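Local coordinates for glycoside hydrolase family protein (Novosphingobium sp. PP1Y, PDB 6Q2F) that probably hydrolyses terminal alpha-L-rhamnose from glycosides, as a rhamnosidase with a sodium ion bound in its barrel domain, at residues W136-G141 and L500-I505; Q87-N92 and A129-P134; L448-H453 and G461-K466; K579-A584 and I604-L609. All coordinates share one frame; numbering follows the deposited sequence.

Contact 1: residues W136-G141 and L500-I505; sequences WSETGG and LLTDSI. With NA (sodium ion), chain B.
With chi1 at -154°, Asp-503 carries CG on the far side of CB from its backbone N, while Trp-136 holds its ring between backbone N and carbonyl carbon. Carboxylate and indole therefore run side by side, their planes 77° apart, and OD2 of Asp-503 comes 3.6 Å from CD1 of Trp-136. The backbone O of Trp-136 presses on Asp-503 CB at 3.2 Å. Glu-138, entered through a cis peptide bond, bends back at chi2 (67°) to lie across the end of the other segment. Its OE2 stops 2.7 Å from Asp-503 O, and its CG rests 3.7 Å from Ile-505 CD1, the two side chains crossing at about a right angle. Residues 500-502 end a strand of the (beta/alpha)8 barrel; 136-141 is a loop following another of its strands, and Trp-136 and Ser-137 form a classic beta bulge opposite His-453. Water joins the backbones: Asp-503 N donates to a water at 2.9 Å that also lies within bonding range of Trp-136 O and Glu-138 O. A second water links Ser-137 OG to Ser-504 O. Away from the loop, Asp-503 OD1 (3.0 Å) and Ser-504 OG (2.6 Å) bind the sodium ion, whose site Glu-583, Glu-586 and Glu-644 complete. Ser-504 N also donates to Asp-503 OD1, from above the carboxylate plane.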
loop_
_atom_site.group_PDB
_atom_site.type_symbol
_atom_site.label_atom_id
_atom_site.label_comp_id
_atom_site.label_asym_id
_atom_site.label_seq_id
_atom_site.Cartn_x
_atom_site.Cartn_y
_atom_site.Cartn_z
ATOM N N TRP A 136 12.174 3.268 -10.221
ATOM C CA TRP A 136 11.708 2.459 -9.133
ATOM C C TRP A 136 10.485 1.665 -9.398
ATOM O O TRP A 136 10.248 0.710 -8.722
ATOM C CB TRP A 136 11.483 3.252 -7.868
ATOM C CG TRP A 136 10.632 4.445 -7.945
ATOM C CD1 TRP A 136 9.380 4.534 -8.407
ATOM C CD2 TRP A 136 10.979 5.729 -7.485
ATOM N NE1 TRP A 136 8.923 5.790 -8.273
ATOM C CE2 TRP A 136 9.899 6.553 -7.717
ATOM C CE3 TRP A 136 12.119 6.267 -6.921
ATOM C CZ2 TRP A 136 9.910 7.880 -7.371
ATOM C CZ3 TRP A 136 12.125 7.556 -6.600
ATOM C CH2 TRP A 136 11.038 8.357 -6.823
ATOM N N SER A 137 9.724 1.972 -10.430
ATOM C CA SER A 137 8.545 1.196 -10.778
ATOM C C SER A 137 8.114 1.381 -12.236
ATOM O O SER A 137 8.394 2.368 -12.803
ATOM C CB SER A 137 7.397 1.496 -9.838
ATOM O OG SER A 137 6.692 2.611 -10.231
ATOM N N GLU A 138 7.438 0.421 -12.844
ATOM C CA GLU A 138 7.079 -0.851 -12.270
ATOM C C GLU A 138 7.904 -1.908 -12.978
ATOM O O GLU A 138 8.828 -2.416 -12.435
ATOM C CB GLU A 138 5.608 -1.123 -12.475
ATOM C CG GLU A 138 5.148 -2.495 -12.023
ATOM C CD GLU A 138 5.228 -2.681 -10.531
ATOM O OE1 GLU A 138 5.303 -3.801 -10.082
ATOM O OE2 GLU A 138 5.244 -1.692 -9.821
ATOM N N THR A 139 7.547 -2.210 -14.211
ATOM C CA THR A 139 8.247 -3.153 -15.056
ATOM C C THR A 139 8.123 -2.626 -16.461
ATOM O O THR A 139 7.254 -2.977 -17.194
ATOM C CB THR A 139 7.727 -4.599 -14.950
ATOM O OG1 THR A 139 6.318 -4.615 -14.929
ATOM C CG2 THR A 139 8.234 -5.265 -13.743
ATOM N N GLY A 140 9.034 -1.750 -16.808
ATOM C CA GLY A 140 9.002 -1.055 -18.076
ATOM C C GLY A 140 10.391 -0.560 -18.430
ATOM O O GLY A 140 11.236 -0.310 -17.558
ATOM N N GLY A 141 10.617 -0.427 -19.736
ATOM C CA GLY A 141 11.861 0.081 -20.257
ATOM C C GLY A 141 11.842 0.034 -21.771
ATOM O O GLY A 141 10.943 -0.554 -22.380
ATOM N N LEU A 500 14.839 -8.852 -5.859
ATOM C CA LEU A 500 14.123 -7.969 -6.757
ATOM C C LEU A 500 13.007 -7.320 -5.961
ATOM O O LEU A 500 12.404 -7.960 -5.098
ATOM C CB LEU A 500 13.528 -8.779 -7.911
ATOM C CG LEU A 500 13.650 -8.414 -9.376
ATOM C CD1 LEU A 500 15.055 -7.934 -9.706
ATOM C CD2 LEU A 500 13.302 -9.692 -10.158
ATOM N N LEU A 501 12.725 -6.061 -6.237
ATOM C CA LEU A 501 11.626 -5.371 -5.584
ATOM C C LEU A 501 10.638 -4.943 -6.654
ATOM O O LEU A 501 11.025 -4.253 -7.604
ATOM C CB LEU A 501 12.120 -4.153 -4.797
ATOM C CG LEU A 501 11.022 -3.129 -4.496
ATOM C CD1 LEU A 501 10.027 -3.721 -3.515
ATOM C CD2 LEU A 501 11.633 -1.887 -3.866
ATOM N N THR A 502 9.373 -5.368 -6.520
ATOM C CA THR A 502 8.300 -4.818 -7.341
ATOM C C THR A 502 7.616 -3.761 -6.482
ATOM O O THR A 502 6.890 -4.086 -5.536
ATOM C CB THR A 502 7.314 -5.890 -7.835
ATOM O OG1 THR A 502 6.715 -6.572 -6.729
ATOM C CG2 THR A 502 8.006 -6.915 -8.727
ATOM N N ASP A 503 7.922 -2.500 -6.774
ATOM C CA ASP A 503 7.344 -1.356 -6.089
ATOM C C ASP A 503 5.830 -1.344 -6.311
ATOM O O ASP A 503 5.297 -2.062 -7.163
ATOM C CB ASP A 503 7.979 -0.080 -6.634
ATOM C CG ASP A 503 7.962 1.066 -5.642
ATOM O OD1 ASP A 503 7.294 0.939 -4.585
ATOM O OD2 ASP A 503 8.610 2.088 -5.934
ATOM N N SER A 504 5.134 -0.518 -5.528
ATOM C CA SER A 504 3.680 -0.431 -5.665
ATOM C C SER A 504 3.325 0.064 -7.065
ATOM O O SER A 504 4.041 0.876 -7.656
ATOM C CB SER A 504 3.104 0.496 -4.592
ATOM O OG SER A 504 3.756 1.740 -4.644
ATOM N N ILE A 505 2.221 -0.450 -7.620
ATOM C CA ILE A 505 1.980 -0.349 -9.058
ATOM C C ILE A 505 0.994 0.766 -9.364
ATOM O O ILE A 505 -0.043 0.900 -8.708
ATOM C CB ILE A 505 1.501 -1.687 -9.651
ATOM C CG1 ILE A 505 1.487 -1.576 -11.177
ATOM C CG2 ILE A 505 0.125 -2.075 -9.143
ATOM C CD1 ILE A 505 1.445 -2.982 -11.870
HETATM NA NA NA B . 5.372 2.035 -2.591
HETATM O O HOH W 1 9.176 -2.014 -9.349
HETATM O O HOH W 2 5.424 3.208 -7.626
#

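Contact 2: residues Q87-N92 and A129-P134; sequences QNFDAN and AIAASP
Ala-129 O receives two groups of the neighbouring strand: Asn-88 N donates a hydrogen bond of 2.8 Å with an N-H...O angle of 159°, and Gln-87 CA adds a CA-H...O contact at 3.4 Å. Beside this grip the aliphatic part of Gln-87 lies along the methyl of Ala-129, CG to CB 3.7 Å, while its OE1 accepts from Trp-58 NE1. Strands 85-91 and 127-131 are parallel neighbours in the (beta/alpha)8 barrel, joined by helix 108-124 in a beta-alpha-beta crossover. Their short segments diverge at 35°, and the backbones part toward the C-terminal ends. A water fills the place of the next interstrand bond: it donates to Asn-88 O at 2.6 Å and accepts from Ala-131 N at 2.9 Å. Further along, a second water accepts from Asp-90 N at 3.0 Å and reaches Ser-133 O only weakly. The side chain of Asn-88 turns the other way, its ND2 donating to Trp-59 O on strand 56-62. Across the widening gap Phe-89 sets CG opposite its carbonyl carbon (chi1 -56°), which brings CD1 and CE1 to the methyl of Ala-131; CE1 lies 3.6 Å from Ala-131 CB, at an oblique approach. The same ring stacks with His-60, meets Trp-58 edge-to-face and touches Leu-501 of strand 497-502.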
loop_
_atom_site.group_PDB
_atom_site.type_symbol
_atom_site.label_atom_id
_atom_site.label_comp_id
_atom_site.label_asym_id
_atom_site.label_seq_id
_atom_site.Cartn_x
_atom_site.Cartn_y
_atom_site.Cartn_z
ATOM N N GLN A 87 18.231 -1.570 -0.637
ATOM C CA GLN A 87 17.503 -1.759 -1.887
ATOM C C GLN A 87 17.766 -0.536 -2.750
ATOM O O GLN A 87 17.314 0.567 -2.432
ATOM C CB GLN A 87 16.014 -1.989 -1.607
ATOM C CG GLN A 87 15.803 -3.051 -0.483
ATOM C CD GLN A 87 14.405 -3.680 -0.453
ATOM O OE1 GLN A 87 13.414 -3.047 -0.773
ATOM N NE2 GLN A 87 14.336 -4.926 -0.037
ATOM N N ASN A 88 18.536 -0.730 -3.808
ATOM C CA ASN A 88 19.022 0.370 -4.623
ATOM C C ASN A 88 17.975 0.840 -5.626
ATOM O O ASN A 88 17.223 0.039 -6.177
ATOM C CB ASN A 88 20.292 -0.055 -5.364
ATOM C CG ASN A 88 20.854 1.055 -6.236
ATOM O OD1 ASN A 88 21.054 0.880 -7.438
ATOM N ND2 ASN A 88 21.066 2.219 -5.642
ATOM N N PHE A 89 17.958 2.150 -5.880
ATOM C CA PHE A 89 17.205 2.754 -6.974
ATOM C C PHE A 89 18.094 3.763 -7.666
ATOM O O PHE A 89 18.752 4.577 -6.997
ATOM C CB PHE A 89 15.948 3.483 -6.492
ATOM C CG PHE A 89 15.017 2.635 -5.691
ATOM C CD1 PHE A 89 14.074 1.856 -6.323
ATOM C CD2 PHE A 89 15.086 2.623 -4.302
ATOM C CE1 PHE A 89 13.199 1.073 -5.581
ATOM C CE2 PHE A 89 14.218 1.838 -3.556
ATOM C CZ PHE A 89 13.275 1.070 -4.192
ATOM N N ASP A 90 18.122 3.717 -8.998
ATOM C CA ASP A 90 18.705 4.820 -9.763
ATOM C C ASP A 90 17.562 5.770 -10.095
ATOM O O ASP A 90 16.788 5.514 -11.015
ATOM C CB ASP A 90 19.423 4.336 -11.014
ATOM C CG ASP A 90 20.239 5.443 -11.672
ATOM O OD1 ASP A 90 21.268 5.838 -11.072
ATOM O OD2 ASP A 90 19.848 5.930 -12.755
ATOM N N ALA A 91 17.457 6.869 -9.351
ATOM C CA ALA A 91 16.294 7.755 -9.400
ATOM C C ALA A 91 16.630 9.026 -10.169
ATOM O O ALA A 91 17.472 9.816 -9.727
ATOM C CB ALA A 91 15.820 8.105 -7.987
ATOM N N ASN A 92 15.950 9.237 -11.300
ATOM C CA ASN A 92 16.223 10.373 -12.180
ATOM C C ASN A 92 15.337 11.563 -11.811
ATOM O O ASN A 92 14.544 12.055 -12.605
ATOM C CB ASN A 92 16.021 9.968 -13.636
ATOM C CG ASN A 92 16.526 11.030 -14.617
ATOM O OD1 ASN A 92 15.740 11.684 -15.309
ATOM N ND2 ASN A 92 17.839 11.197 -14.679
ATOM N N ALA A 129 19.168 -5.471 -2.885
ATOM C CA ALA A 129 18.042 -5.589 -3.795
ATOM C C ALA A 129 18.058 -4.466 -4.827
ATOM O O ALA A 129 18.616 -3.387 -4.604
ATOM C CB ALA A 129 16.703 -5.550 -3.032
ATOM N N ILE A 130 17.428 -4.739 -5.966
ATOM C CA ILE A 130 17.187 -3.738 -6.997
ATOM C C ILE A 130 15.700 -3.701 -7.288
ATOM O O ILE A 130 14.971 -4.655 -7.024
ATOM C CB ILE A 130 17.973 -4.028 -8.288
ATOM C CG1 ILE A 130 17.573 -5.412 -8.841
ATOM C CG2 ILE A 130 19.447 -3.955 -8.001
ATOM C CD1 ILE A 130 18.188 -5.712 -10.225
ATOM N N ALA A 131 15.253 -2.576 -7.838
ATOM C CA ALA A 131 13.882 -2.484 -8.302
ATOM C C ALA A 131 13.727 -3.258 -9.611
ATOM O O ALA A 131 14.706 -3.582 -10.288
ATOM C CB ALA A 131 13.481 -1.027 -8.512
ATOM N N ALA A 132 12.473 -3.543 -9.966
ATOM C CA ALA A 132 12.162 -4.344 -11.151
ATOM C C ALA A 132 12.159 -3.526 -12.443
ATOM O O ALA A 132 11.747 -4.039 -13.482
ATOM C CB ALA A 132 10.815 -5.059 -10.960
ATOM N N SER A 133 12.611 -2.276 -12.411
ATOM C CA SER A 133 12.668 -1.442 -13.604
ATOM C C SER A 133 13.668 -0.324 -13.350
ATOM O O SER A 133 13.933 0.021 -12.196
ATOM C CB SER A 133 11.291 -0.845 -13.943
ATOM O OG SER A 133 11.001 0.232 -13.047
ATOM N N PRO A 134 14.248 0.258 -14.398
ATOM C CA PRO A 134 15.000 1.499 -14.200
ATOM C C PRO A 134 14.091 2.496 -13.500
ATOM O O PRO A 134 12.880 2.549 -13.762
ATOM C CB PRO A 134 15.352 1.944 -15.623
ATOM C CG PRO A 134 15.279 0.668 -16.442
ATOM C CD PRO A 134 14.197 -0.154 -15.812
HETATM O O HOH W 3 17.025 -0.501 -8.760
HETATM O O HOH W 4 16.491 1.698 -10.543
#

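Contact 3: residues L448-H453 and G461-K466; sequences LGTTNH and GLEVDK
Thr-451 and Leu-462 face each other in a single, isolated backbone bridge, where the long connection between strand 436-447 and helix 469-487 loops round to cross itself. The bonds flank the pair: Glu-463 N donates to Thr-450 O at 2.9 Å, and Asn-452 N makes a longer bond of 3.3 Å to Gly-461 O. Asn-452 then clamps Gly-461 from the side chain as well. Its OD1 accepts Gly-461 N at 3.0 Å, almost straight (167°) and in the plane of the amide carbonyl, while its ND2 reaches Pro-134 O and Ala-459 O. The packing is close where Glu-463 is buried. Folded at chi1 (-70°) and chi2 (-76°), it passes over the Thr-451 to Asn-452 peptide until OE2 lies 3.2 Å from Asn-452 CA. That oxygen accepts Glu-138 N, and OE1 accepts Thr-139 N, so one carboxylate ties this loop to residues 136-141. Toward Gly-449 the contact is looser and partly exposed. There Leu-462 contributes CD2 against the glycine CA, and a water bridges the backbones by donating to Thr-450 O and to Glu-463 O, both at 2.8 Å. Back on the buried side, Lys-466 NZ forms a salt bridge of 2.7 Å to Glu-463 OE1, meeting that oxygen nearly along its C-O bond.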
loop_
_atom_site.group_PDB
_atom_site.type_symbol
_atom_site.label_atom_id
_atom_site.label_comp_id
_atom_site.label_asym_id
_atom_site.label_seq_id
_atom_site.Cartn_x
_atom_site.Cartn_y
_atom_site.Cartn_z
ATOM N N LEU A 448 -1.668 2.267 -24.109
ATOM C CA LEU A 448 -1.790 3.291 -23.073
ATOM C C LEU A 448 -0.649 4.299 -23.150
ATOM O O LEU A 448 -0.844 5.490 -22.884
ATOM C CB LEU A 448 -1.781 2.647 -21.690
ATOM C CG LEU A 448 -3.066 2.589 -20.884
ATOM C CD1 LEU A 448 -4.080 1.762 -21.641
ATOM C CD2 LEU A 448 -2.760 1.969 -19.507
ATOM N N GLY A 449 0.557 3.825 -23.465
ATOM C CA GLY A 449 1.744 4.643 -23.499
ATOM C C GLY A 449 2.456 4.836 -22.181
ATOM O O GLY A 449 3.481 5.528 -22.155
ATOM N N THR A 450 1.965 4.254 -21.089
ATOM C CA THR A 450 2.614 4.520 -19.816
ATOM C C THR A 450 3.983 3.847 -19.753
ATOM O O THR A 450 4.256 2.840 -20.408
ATOM C CB THR A 450 1.753 4.069 -18.634
ATOM O OG1 THR A 450 1.350 2.715 -18.826
ATOM C CG2 THR A 450 0.515 4.965 -18.534
ATOM N N THR A 451 4.804 4.383 -18.863
ATOM C CA THR A 451 6.246 4.295 -18.907
ATOM C C THR A 451 6.744 4.003 -17.485
ATOM O O THR A 451 6.051 4.281 -16.507
ATOM C CB THR A 451 6.734 5.636 -19.482
ATOM O OG1 THR A 451 6.315 6.761 -18.680
ATOM C CG2 THR A 451 6.397 5.773 -20.893
ATOM N N ASN A 452 7.922 3.393 -17.349
ATOM C CA ASN A 452 8.527 3.303 -16.018
ATOM C C ASN A 452 9.034 4.688 -15.597
ATOM O O ASN A 452 9.320 5.531 -16.443
ATOM C CB ASN A 452 9.695 2.312 -16.006
ATOM C CG ASN A 452 10.768 2.675 -17.046
ATOM O OD1 ASN A 452 10.456 2.834 -18.220
ATOM N ND2 ASN A 452 12.024 2.842 -16.601
ATOM N N HIS A 453 9.135 4.914 -14.277
ATOM C CA HIS A 453 9.659 6.173 -13.697
ATOM C C HIS A 453 10.466 5.896 -12.421
ATOM O O HIS A 453 10.267 4.856 -11.787
ATOM C CB HIS A 453 8.536 7.143 -13.319
ATOM C CG HIS A 453 7.572 7.444 -14.419
ATOM N ND1 HIS A 453 7.764 8.475 -15.315
ATOM C CD2 HIS A 453 6.388 6.868 -14.750
ATOM C CE1 HIS A 453 6.749 8.515 -16.159
ATOM N NE2 HIS A 453 5.898 7.556 -15.837
ATOM N N GLY A 461 10.774 3.596 -21.079
ATOM C CA GLY A 461 9.998 3.037 -22.170
ATOM C C GLY A 461 8.758 2.363 -21.625
ATOM O O GLY A 461 8.462 2.429 -20.434
ATOM N N LEU A 462 8.045 1.689 -22.514
ATOM C CA LEU A 462 6.719 1.187 -22.177
ATOM C C LEU A 462 6.742 0.237 -20.984
ATOM O O LEU A 462 7.595 -0.650 -20.889
ATOM C CB LEU A 462 6.124 0.475 -23.388
ATOM C CG LEU A 462 5.919 1.391 -24.590
ATOM C CD1 LEU A 462 5.494 0.559 -25.806
ATOM C CD2 LEU A 462 4.854 2.441 -24.255
ATOM N N GLU A 463 5.795 0.438 -20.071
ATOM C CA GLU A 463 5.433 -0.610 -19.137
ATOM C C GLU A 463 4.983 -1.846 -19.912
ATOM O O GLU A 463 4.147 -1.758 -20.810
ATOM C CB GLU A 463 4.322 -0.099 -18.208
ATOM C CG GLU A 463 4.801 0.972 -17.199
ATOM C CD GLU A 463 5.589 0.360 -16.043
ATOM O OE1 GLU A 463 5.516 -0.877 -15.867
ATOM O OE2 GLU A 463 6.275 1.110 -15.311
ATOM N N VAL A 464 5.554 -3.001 -19.576
ATOM C CA VAL A 464 5.186 -4.234 -20.263
ATOM C C VAL A 464 3.735 -4.596 -19.933
ATOM O O VAL A 464 3.225 -4.302 -18.844
ATOM C CB VAL A 464 6.135 -5.390 -19.887
ATOM C CG1 VAL A 464 5.907 -5.848 -18.428
ATOM C CG2 VAL A 464 5.922 -6.590 -20.830
ATOM N N ASP A 465 3.059 -5.215 -20.893
ATOM C CA ASP A 465 1.683 -5.673 -20.738
ATOM C C ASP A 465 1.576 -6.610 -19.535
ATOM O O ASP A 465 2.075 -7.735 -19.567
ATOM C CB ASP A 465 1.233 -6.361 -22.042
ATOM C CG ASP A 465 -0.176 -6.952 -21.950
ATOM O OD1 ASP A 465 -0.746 -6.986 -20.835
ATOM O OD2 ASP A 465 -0.707 -7.380 -22.998
ATOM N N LYS A 466 0.945 -6.138 -18.457
ATOM C CA LYS A 466 0.952 -6.856 -17.190
ATOM C C LYS A 466 0.093 -8.118 -17.218
ATOM O O LYS A 466 0.183 -8.928 -16.288
ATOM C CB LYS A 466 0.474 -5.921 -16.072
ATOM C CG LYS A 466 1.192 -4.555 -16.032
ATOM C CD LYS A 466 2.553 -4.665 -15.348
ATOM C CE LYS A 466 3.299 -3.310 -15.379
ATOM N NZ LYS A 466 4.397 -3.263 -16.406
HETATM O O HOH W 5 2.891 0.641 -21.437
#

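Contact 4: residues K579-A584 and I604-L609; sequences KVYGEA and IPMAAL. With NA (sodium ion), chain B.
Tyr-581 pairs with Ile-604, and Gly-582 with Pro-605, on adjoining parallel strands of the (beta/alpha)8 barrel, whose short segments run 26° apart; the connection between them contains no helix. The backbone bonds zigzag across the seam: Ile-604 N to Val-580 O, Gly-582 N to Ile-604 O and Met-606 N to Gly-582 O, each 2.9 Å. The last is the most bent of the three, its donor well above the carbonyl plane. Beyond it, Glu-583 CA makes a CA-H...O contact of 3.3 Å with Met-606 O. Apolar contacts occupy the face bearing Tyr-581 and Ile-604, whose side chains lie alongside each other and point the same way. The Ile-604 CD1 methyl sits over one face of the ring, 3.6 Å from its centroid and 22° off the normal, a CH-pi contact shifted toward the hydroxyl end. Met-606, present as selenomethionine, brings SE obliquely to the same ring, 5.2 Å from the centroid, in a Met-aromatic contact. The aliphatic part of Glu-583 crosses the side chain of Met-606, CG to CG 3.7 Å. Tyr-581 OH is held by Glu-127 and Arg-674, while on the other side of the sheet Pro-605 packs on Val-632 of helix 620-636. Polar and metal chemistry gathers just past Gly-582, where the side chain of Glu-583 runs on extended (chi2 -169°). Glu-583 OE1 thereby binds the sodium ion at 2.4 Å, alongside ligands that include Asp-503 OD1 and Glu-644 OE1.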
loop_
_atom_site.group_PDB
_atom_site.type_symbol
_atom_site.label_atom_id
_atom_site.label_comp_id
_atom_site.label_asym_id
_atom_site.label_seq_id
_atom_site.Cartn_x
_atom_site.Cartn_y
_atom_site.Cartn_z
ATOM N N LYS A 579 15.253 -13.534 -4.662
ATOM C CA LYS A 579 13.989 -13.404 -3.948
ATOM C C LYS A 579 13.248 -12.164 -4.429
ATOM O O LYS A 579 13.828 -11.260 -5.030
ATOM C CB LYS A 579 14.217 -13.321 -2.438
ATOM C CG LYS A 579 15.002 -14.460 -1.852
ATOM C CD LYS A 579 15.264 -14.237 -0.361
ATOM C CE LYS A 579 16.379 -15.149 0.160
ATOM N NZ LYS A 579 17.752 -14.661 -0.220
ATOM N N VAL A 580 11.946 -12.131 -4.160
ATOM C CA VAL A 580 11.092 -11.006 -4.552
ATOM C C VAL A 580 10.489 -10.381 -3.303
ATOM O O VAL A 580 9.780 -11.062 -2.546
ATOM C CB VAL A 580 9.988 -11.438 -5.519
ATOM C CG1 VAL A 580 9.151 -10.230 -5.958
ATOM C CG2 VAL A 580 10.611 -12.104 -6.690
ATOM N N TYR A 581 10.797 -9.103 -3.079
ATOM C CA TYR A 581 9.999 -8.222 -2.232
ATOM C C TYR A 581 8.848 -7.674 -3.069
ATOM O O TYR A 581 9.078 -7.082 -4.129
ATOM C CB TYR A 581 10.835 -7.061 -1.708
ATOM C CG TYR A 581 11.838 -7.412 -0.654
ATOM C CD1 TYR A 581 13.069 -7.937 -0.989
ATOM C CD2 TYR A 581 11.564 -7.167 0.691
ATOM C CE1 TYR A 581 13.984 -8.252 -0.012
ATOM C CE2 TYR A 581 12.468 -7.444 1.663
ATOM C CZ TYR A 581 13.676 -7.986 1.323
ATOM O OH TYR A 581 14.564 -8.281 2.317
ATOM N N GLY A 582 7.618 -7.841 -2.596
ATOM C CA GLY A 582 6.495 -7.524 -3.466
ATOM C C GLY A 582 5.452 -6.639 -2.810
ATOM O O GLY A 582 4.716 -7.077 -1.921
ATOM N N GLU A 583 5.382 -5.392 -3.261
ATOM C CA GLU A 583 4.302 -4.511 -2.864
ATOM C C GLU A 583 3.139 -4.730 -3.815
ATOM O O GLU A 583 3.243 -5.459 -4.799
ATOM C CB GLU A 583 4.749 -3.045 -2.878
ATOM C CG GLU A 583 5.802 -2.702 -1.879
ATOM C CD GLU A 583 6.030 -1.183 -1.749
ATOM O OE1 GLU A 583 5.437 -0.403 -2.527
ATOM O OE2 GLU A 583 6.804 -0.789 -0.860
ATOM N N ALA A 584 2.023 -4.076 -3.533
ATOM C CA ALA A 584 0.854 -4.208 -4.384
ATOM C C ALA A 584 0.252 -2.853 -4.722
ATOM O O ALA A 584 0.909 -2.019 -5.345
ATOM C CB ALA A 584 -0.178 -5.132 -3.721
ATOM N N ILE A 604 8.662 -12.094 -0.088
ATOM C CA ILE A 604 8.438 -11.187 1.028
ATOM C C ILE A 604 7.325 -10.214 0.658
ATOM O O ILE A 604 7.570 -9.209 -0.031
ATOM C CB ILE A 604 9.737 -10.477 1.421
ATOM C CG1 ILE A 604 10.809 -11.524 1.728
ATOM C CG2 ILE A 604 9.512 -9.634 2.641
ATOM C CD1 ILE A 604 12.197 -11.003 1.730
ATOM N N PRO A 605 6.089 -10.496 1.059
ATOM C CA PRO A 605 5.011 -9.524 0.865
ATOM C C PRO A 605 5.358 -8.227 1.567
ATOM O O PRO A 605 5.934 -8.229 2.654
ATOM C CB PRO A 605 3.796 -10.211 1.501
ATOM C CG PRO A 605 4.136 -11.681 1.445
ATOM C CD PRO A 605 5.612 -11.722 1.713
HETATM N N MSE A 606 5.042 -7.120 0.921
HETATM C CA MSE A 606 5.517 -5.837 1.346
HETATM C C MSE A 606 4.423 -4.781 1.250
HETATM O O MSE A 606 3.594 -4.789 0.338
HETATM C CB MSE A 606 6.738 -5.408 0.492
HETATM C CG MSE A 606 7.432 -4.184 1.043
HETATM SE SE MSE A 606 9.119 -3.985 0.127
HETATM C CE MSE A 606 9.761 -2.325 0.957
ATOM N N ALA A 607 4.430 -3.881 2.224
ATOM C CA ALA A 607 3.472 -2.788 2.296
ATOM C C ALA A 607 4.260 -1.514 2.599
ATOM O O ALA A 607 5.478 -1.452 2.408
ATOM C CB ALA A 607 2.402 -3.115 3.343
ATOM N N ALA A 608 3.562 -0.478 3.063
ATOM C CA ALA A 608 4.175 0.817 3.339
ATOM C C ALA A 608 3.490 1.457 4.547
ATOM O O ALA A 608 2.332 1.157 4.861
ATOM C CB ALA A 608 4.085 1.775 2.125
ATOM N N LEU A 609 4.217 2.344 5.225
ATOM C CA LEU A 609 3.616 3.207 6.244
ATOM C C LEU A 609 4.323 4.549 6.254
ATOM O O LEU A 609 5.548 4.598 6.371
ATOM C CB LEU A 609 3.667 2.604 7.657
ATOM C CG LEU A 609 3.114 3.672 8.631
ATOM C CD1 LEU A 609 1.565 3.800 8.549
ATOM C CD2 LEU A 609 3.572 3.492 10.085
HETATM NA NA NA B . 5.372 2.035 -2.591
#

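Contacts 2 and 4 are buried pairings of parallel barrel strands. They differ in closure: contact 4 keeps direct backbone bonds along its seam, whereas contact 2 opens and admits water. Strand 497-502, in contact 1, runs between strands 127-131 and 579-582 and so joins the two. Contacts 1 and 3 are loop contacts and only partly buried. Glu-463 and Lys-466 of contact 3 bond to Glu-138 and Thr-139 of contact 1, and Asn-452 bonds to Pro-134 of contact 2. Contacts 1 and 4 share the sodium ion; contact 3 lies farthest from contact 4, with about 10 Å between nearest atoms.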